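PDB 3EXN: probable acetyltransferase from Thermus thermophilus, which binds acetyl-coenzyme A and, like other GCN5-related N-acetyltransferases, probably transfers its acetyl group to an acceptor that is not identified here. Local coordinates for residues A[17-22]-A[55-60]; A[75-80]-A[111-116]. One frame throughout, in Å; residues are numbered along the deposited sequence.

Interaction 1 (A[17-22]-A[55-60])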
loop_
_atom_site.group_PDB
_atom_site.type_symbol
_atom_site.label_atom_id
_atom_site.label_comp_id
_atom_site.label_asym_id
_atom_site.label_seq_id
_atom_site.Cartn_x
_atom_site.Cartn_y
_atom_site.Cartn_z
ATOM N N VAL A 17 1.952 1.931 11.597
ATOM C CA VAL A 17 2.781 0.742 11.819
ATOM C C VAL A 17 4.052 1.127 12.618
ATOM O O VAL A 17 4.608 2.219 12.445
ATOM C CB VAL A 17 3.116 0.031 10.480
ATOM C CG1 VAL A 17 4.271 0.723 9.772
ATOM C CG2 VAL A 17 3.395 -1.481 10.673
ATOM N N THR A 18 4.464 0.238 13.518
ATOM C CA THR A 18 5.699 0.359 14.291
ATOM C C THR A 18 6.432 -1.009 14.263
ATOM O O THR A 18 5.827 -2.016 13.941
ATOM C CB THR A 18 5.413 0.831 15.757
ATOM O OG1 THR A 18 4.654 -0.169 16.436
ATOM C CG2 THR A 18 4.632 2.139 15.776
ATOM N N PRO A 19 7.756 -1.045 14.579
ATOM C CA PRO A 19 8.517 -2.303 14.560
ATOM C C PRO A 19 7.920 -3.428 15.394
ATOM O O PRO A 19 7.958 -4.564 14.944
ATOM C CB PRO A 19 9.902 -1.885 15.087
ATOM C CG PRO A 19 10.002 -0.429 14.554
ATOM C CD PRO A 19 8.634 0.102 14.853
ATOM N N LYS A 20 7.275 -3.112 16.521
ATOM C CA LYS A 20 6.586 -4.169 17.289
ATOM C C LYS A 20 5.420 -4.843 16.529
ATOM O O LYS A 20 5.026 -5.962 16.861
ATOM C CB LYS A 20 6.093 -3.647 18.631
ATOM C CG LYS A 20 4.915 -2.724 18.545
ATOM C CD LYS A 20 4.453 -2.300 19.926
ATOM C CE LYS A 20 3.249 -1.382 19.793
ATOM N NZ LYS A 20 3.649 -0.007 19.322
ATOM N N ASP A 21 4.914 -4.200 15.477
ATOM C CA ASP A 21 3.894 -4.805 14.614
ATOM C C ASP A 21 4.406 -5.900 13.645
ATOM O O ASP A 21 3.581 -6.508 12.919
ATOM C CB ASP A 21 3.120 -3.708 13.834
ATOM C CG ASP A 21 2.367 -2.741 14.735
ATOM O OD1 ASP A 21 1.812 -3.164 15.770
ATOM O OD2 ASP A 21 2.304 -1.535 14.380
ATOM N N ALA A 22 5.743 -6.157 13.626
ATOM C CA ALA A 22 6.377 -7.048 12.644
ATOM C C ALA A 22 5.694 -8.406 12.500
ATOM O O ALA A 22 5.415 -8.850 11.405
ATOM C CB ALA A 22 7.899 -7.214 12.941
ATOM N N THR A 55 13.675 0.793 9.028
ATOM C CA THR A 55 13.982 1.756 7.997
ATOM C C THR A 55 12.887 2.816 7.891
ATOM O O THR A 55 13.192 3.998 7.813
ATOM C CB THR A 55 14.247 1.083 6.607
ATOM O OG1 THR A 55 15.381 0.197 6.698
ATOM C CG2 THR A 55 14.537 2.142 5.602
ATOM N N LEU A 56 11.614 2.421 7.870
ATOM C CA LEU A 56 10.546 3.422 7.713
ATOM C C LEU A 56 10.321 4.227 8.981
ATOM O O LEU A 56 9.929 5.403 8.906
ATOM C CB LEU A 56 9.245 2.814 7.169
ATOM C CG LEU A 56 8.240 2.041 8.023
ATOM C CD1 LEU A 56 7.331 3.010 8.850
ATOM C CD2 LEU A 56 7.370 1.120 7.143
ATOM N N GLU A 57 10.627 3.618 10.122
ATOM C CA GLU A 57 10.505 4.281 11.427
ATOM C C GLU A 57 11.232 5.612 11.489
ATOM O O GLU A 57 10.702 6.599 12.070
ATOM C CB GLU A 57 10.991 3.350 12.557
ATOM C CG GLU A 57 10.857 3.963 13.932
ATOM C CD GLU A 57 11.164 3.003 15.052
ATOM O OE1 GLU A 57 12.229 2.332 15.030
ATOM O OE2 GLU A 57 10.346 2.961 15.981
ATOM N N VAL A 58 12.428 5.671 10.903
ATOM C CA VAL A 58 13.283 6.850 11.026
ATOM C C VAL A 58 13.092 7.893 9.920
ATOM O O VAL A 58 13.774 8.930 9.907
ATOM C CB VAL A 58 14.778 6.453 11.112
ATOM C CG1 VAL A 58 14.976 5.474 12.249
ATOM C CG2 VAL A 58 15.288 5.851 9.789
ATOM N N ASP A 59 12.175 7.627 8.993
ATOM C CA ASP A 59 11.836 8.579 7.933
ATOM C C ASP A 59 10.541 9.342 8.288
ATOM O O ASP A 59 9.454 8.749 8.276
ATOM C CB ASP A 59 11.711 7.843 6.607
ATOM C CG ASP A 59 11.426 8.762 5.435
ATOM O OD1 ASP A 59 11.170 9.998 5.633
ATOM O OD2 ASP A 59 11.499 8.231 4.294
ATOM N N PRO A 60 10.653 10.661 8.615
ATOM C CA PRO A 60 9.466 11.445 9.064
ATOM C C PRO A 60 8.382 11.601 8.013
ATOM O O PRO A 60 7.249 11.995 8.336
ATOM C CB PRO A 60 10.042 12.819 9.415
ATOM C CG PRO A 60 11.390 12.871 8.724
ATOM C CD PRO A 60 11.861 11.504 8.472
#
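Behind Pro19, which meets Glu57 across the contact, Asp21 OD2 is gripped by two groups of Thr18: Thr18 N donates to it at 2.9 Å and 155°, from above the carboxylate plane, and Thr18 OG1 adds a weak bond. With the backbone bond from Asp21 N to Thr18 O, they fix the 3-10 turn that leads from strand 13-16 into helix 22-30 of the GNAT fold. Thr18 OG1 also accepts from Lys20 NZ, at 3.1 Å.

The turn presents the Pro19 ring to the C-terminal end of helix 46-57. Glu57 crosses it at about a right angle, its CG anti to the backbone N (chi1 -179°) and its chain extended, so that the carboxylate spans the CG-CD bond of the ring. Glu57 OE2 lies 3.5 Å from Pro19 CD and Glu57 OE1 3.6 Å from Pro19 CG, van der Waals contacts, since the ring offers the carboxylate only C-H groups.

The inner half is apolar. Val17, whose backbone pairs with that of Ala64, and the buried Leu56 both pack on Ala64, joining the turn and the helix end to strand 62-69. Here Val17 CG1 meets both branches of Leu56, 3.9 Å from CD1 and 4.1 Å from CD2.

Interaction 2 (A[75-80]-A[111-116])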
loop_
_atom_site.group_PDB
_atom_site.type_symbol
_atom_site.label_atom_id
_atom_site.label_comp_id
_atom_site.label_asym_id
_atom_site.label_seq_id
_atom_site.Cartn_x
_atom_site.Cartn_y
_atom_site.Cartn_z
ATOM N N GLY A 75 -4.733 -5.852 5.860
ATOM C CA GLY A 75 -3.962 -5.261 4.757
ATOM C C GLY A 75 -2.899 -4.323 5.258
ATOM O O GLY A 75 -2.663 -4.205 6.477
ATOM N N TYR A 76 -2.290 -3.620 4.306
ATOM C CA TYR A 76 -1.124 -2.776 4.556
ATOM C C TYR A 76 -1.099 -1.685 3.495
ATOM O O TYR A 76 -1.382 -1.963 2.336
ATOM C CB TYR A 76 0.149 -3.602 4.486
ATOM C CG TYR A 76 1.404 -2.822 4.734
ATOM C CD1 TYR A 76 1.658 -2.254 5.980
ATOM C CD2 TYR A 76 2.374 -2.675 3.725
ATOM C CE1 TYR A 76 2.841 -1.531 6.234
ATOM C CE2 TYR A 76 3.544 -1.963 3.968
ATOM C CZ TYR A 76 3.771 -1.377 5.232
ATOM O OH TYR A 76 4.947 -0.665 5.452
ATOM N N LEU A 77 -0.777 -0.451 3.882
ATOM C CA LEU A 77 -0.692 0.681 2.964
ATOM C C LEU A 77 0.596 1.444 3.298
ATOM O O LEU A 77 0.858 1.730 4.459
ATOM C CB LEU A 77 -1.935 1.586 3.063
ATOM C CG LEU A 77 -2.069 2.849 2.171
ATOM C CD1 LEU A 77 -3.543 3.226 1.946
ATOM C CD2 LEU A 77 -1.259 4.060 2.756
ATOM N N ASP A 78 1.403 1.745 2.273
ATOM C CA ASP A 78 2.748 2.368 2.505
ATOM C C ASP A 78 2.894 3.447 1.476
ATOM O O ASP A 78 2.804 3.167 0.293
ATOM C CB ASP A 78 3.872 1.292 2.381
ATOM C CG ASP A 78 5.240 1.738 2.951
ATOM O OD1 ASP A 78 5.573 2.964 2.972
ATOM O OD2 ASP A 78 6.011 0.848 3.373
ATOM N N ALA A 79 3.095 4.669 1.933
ATOM C CA ALA A 79 3.305 5.841 1.073
ATOM C C ALA A 79 4.470 6.703 1.588
ATOM O O ALA A 79 4.907 6.605 2.752
ATOM C CB ALA A 79 2.015 6.633 0.986
ATOM N N LYS A 80 4.989 7.532 0.704
ATOM C CA LYS A 80 6.061 8.498 1.000
ATOM C C LYS A 80 5.612 9.914 0.561
ATOM O O LYS A 80 5.345 10.158 -0.633
ATOM C CB LYS A 80 7.338 8.135 0.215
ATOM C CG LYS A 80 8.534 9.058 0.428
ATOM C CD LYS A 80 8.946 9.133 1.874
ATOM C CE LYS A 80 10.098 10.098 2.080
ATOM N NZ LYS A 80 11.412 9.466 1.754
ATOM N N GLU A 111 -9.290 5.961 -0.125
ATOM C CA GLU A 111 -10.062 7.188 0.073
ATOM C C GLU A 111 -9.816 7.716 1.496
ATOM O O GLU A 111 -9.701 8.930 1.686
ATOM C CB GLU A 111 -11.558 6.996 -0.282
ATOM C CG GLU A 111 -11.844 6.668 -1.824
ATOM C CD GLU A 111 -10.923 7.440 -2.858
ATOM O OE1 GLU A 111 -10.574 8.616 -2.628
ATOM O OE2 GLU A 111 -10.548 6.869 -3.923
ATOM N N ARG A 112 -9.708 6.821 2.477
ATOM C CA ARG A 112 -9.423 7.275 3.845
ATOM C C ARG A 112 -8.024 7.904 3.930
ATOM O O ARG A 112 -7.831 8.917 4.663
ATOM C CB ARG A 112 -9.570 6.166 4.870
ATOM C CG ARG A 112 -11.023 5.809 5.110
ATOM C CD ARG A 112 -11.250 5.028 6.355
ATOM N NE ARG A 112 -12.603 4.498 6.337
ATOM C CZ ARG A 112 -13.698 5.202 6.629
ATOM N NH1 ARG A 112 -13.612 6.481 7.014
ATOM N NH2 ARG A 112 -14.889 4.622 6.559
ATOM N N PHE A 113 -7.067 7.343 3.186
ATOM C CA PHE A 113 -5.685 7.869 3.211
ATOM C C PHE A 113 -5.655 9.227 2.491
ATOM O O PHE A 113 -5.131 10.209 3.023
ATOM C CB PHE A 113 -4.726 6.851 2.598
ATOM C CG PHE A 113 -3.338 7.389 2.374
ATOM C CD1 PHE A 113 -2.568 7.817 3.457
ATOM C CD2 PHE A 113 -2.835 7.530 1.092
ATOM C CE1 PHE A 113 -1.291 8.370 3.264
ATOM C CE2 PHE A 113 -1.524 8.085 0.881
ATOM C CZ PHE A 113 -0.781 8.482 1.934
ATOM N N ALA A 114 -6.278 9.315 1.326
ATOM C CA ALA A 114 -6.231 10.575 0.556
ATOM C C ALA A 114 -6.944 11.724 1.301
ATOM O O ALA A 114 -6.567 12.908 1.178
ATOM C CB ALA A 114 -6.841 10.360 -0.822
ATOM N N ALA A 115 -7.977 11.385 2.057
ATOM C CA ALA A 115 -8.683 12.343 2.909
ATOM C C ALA A 115 -7.773 13.114 3.899
ATOM O O ALA A 115 -8.046 14.286 4.229
ATOM C CB ALA A 115 -9.819 11.606 3.676
ATOM N N GLY A 116 -6.702 12.466 4.349
ATOM C CA GLY A 116 -5.756 13.020 5.288
ATOM C C GLY A 116 -4.640 13.871 4.695
ATOM O O GLY A 116 -3.801 14.396 5.452
#
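Leu77 and Phe113 meet by a CH-pi contact that packs helix 105-115 against strand 72-81 in the mixed sheet of the GNAT fold. Leu77 CD2 stands 4.0 Å from the ring centroid of Phe113 and only 13° off its normal, so the methyl sits over the middle of one face.

Apolar touches flank it. Leu77 CD1 reaches Phe113 CB at 3.9 Å, while farther along the strand Ala79 CB approaches Phe113 CZ obliquely, at 3.5 Å. Phe113 CG lies anti to the backbone N (chi1 170°), which carries the ring off the helix to both residues; Phe65 of strand 62-69 also packs on it. Replacing Phe113 with an alanine would probably leave Leu77 CD2 and Ala79 CB without their aromatic partner and open a gap beneath the helix. Leu77 also touches Leu94, an acetyl-CoA-binding residue, so the contact lies just behind the cofactor site.

Side-chain polar bonds lie on the strand's other face, where Asp78 points away from the helix. Asp78 OD2 is shared by a salt bridge from Arg62 and a hydrogen bond of 2.8 Å from Tyr76 OH, which arrives 52° out of the carboxylate plane.

How the interactions relate
From the N terminus, interaction 1 comes first: the chain leaves strand 13-16, runs through helices 22-30 and 33-38, and returns along helix 46-57, closing a loop of 32 intervening residues, 23 of them helical. Interaction 2 opens only afterwards, joining strand 72-81 to helix 105-115 across 30 residues that include strand 89-96. The two are therefore in series, neither nested nor crossed. In space they meet at strand 72-81: Leu56 of interaction 1 packs on Tyr76 and Asp78, whereas Leu77 and Ala79 face helix 105-115. Helices thus cover both faces of the sheet, and a salt bridge of 2.8 Å from Lys80 NZ to Asp59 OD2 ties segment 55-60 to segment 75-80.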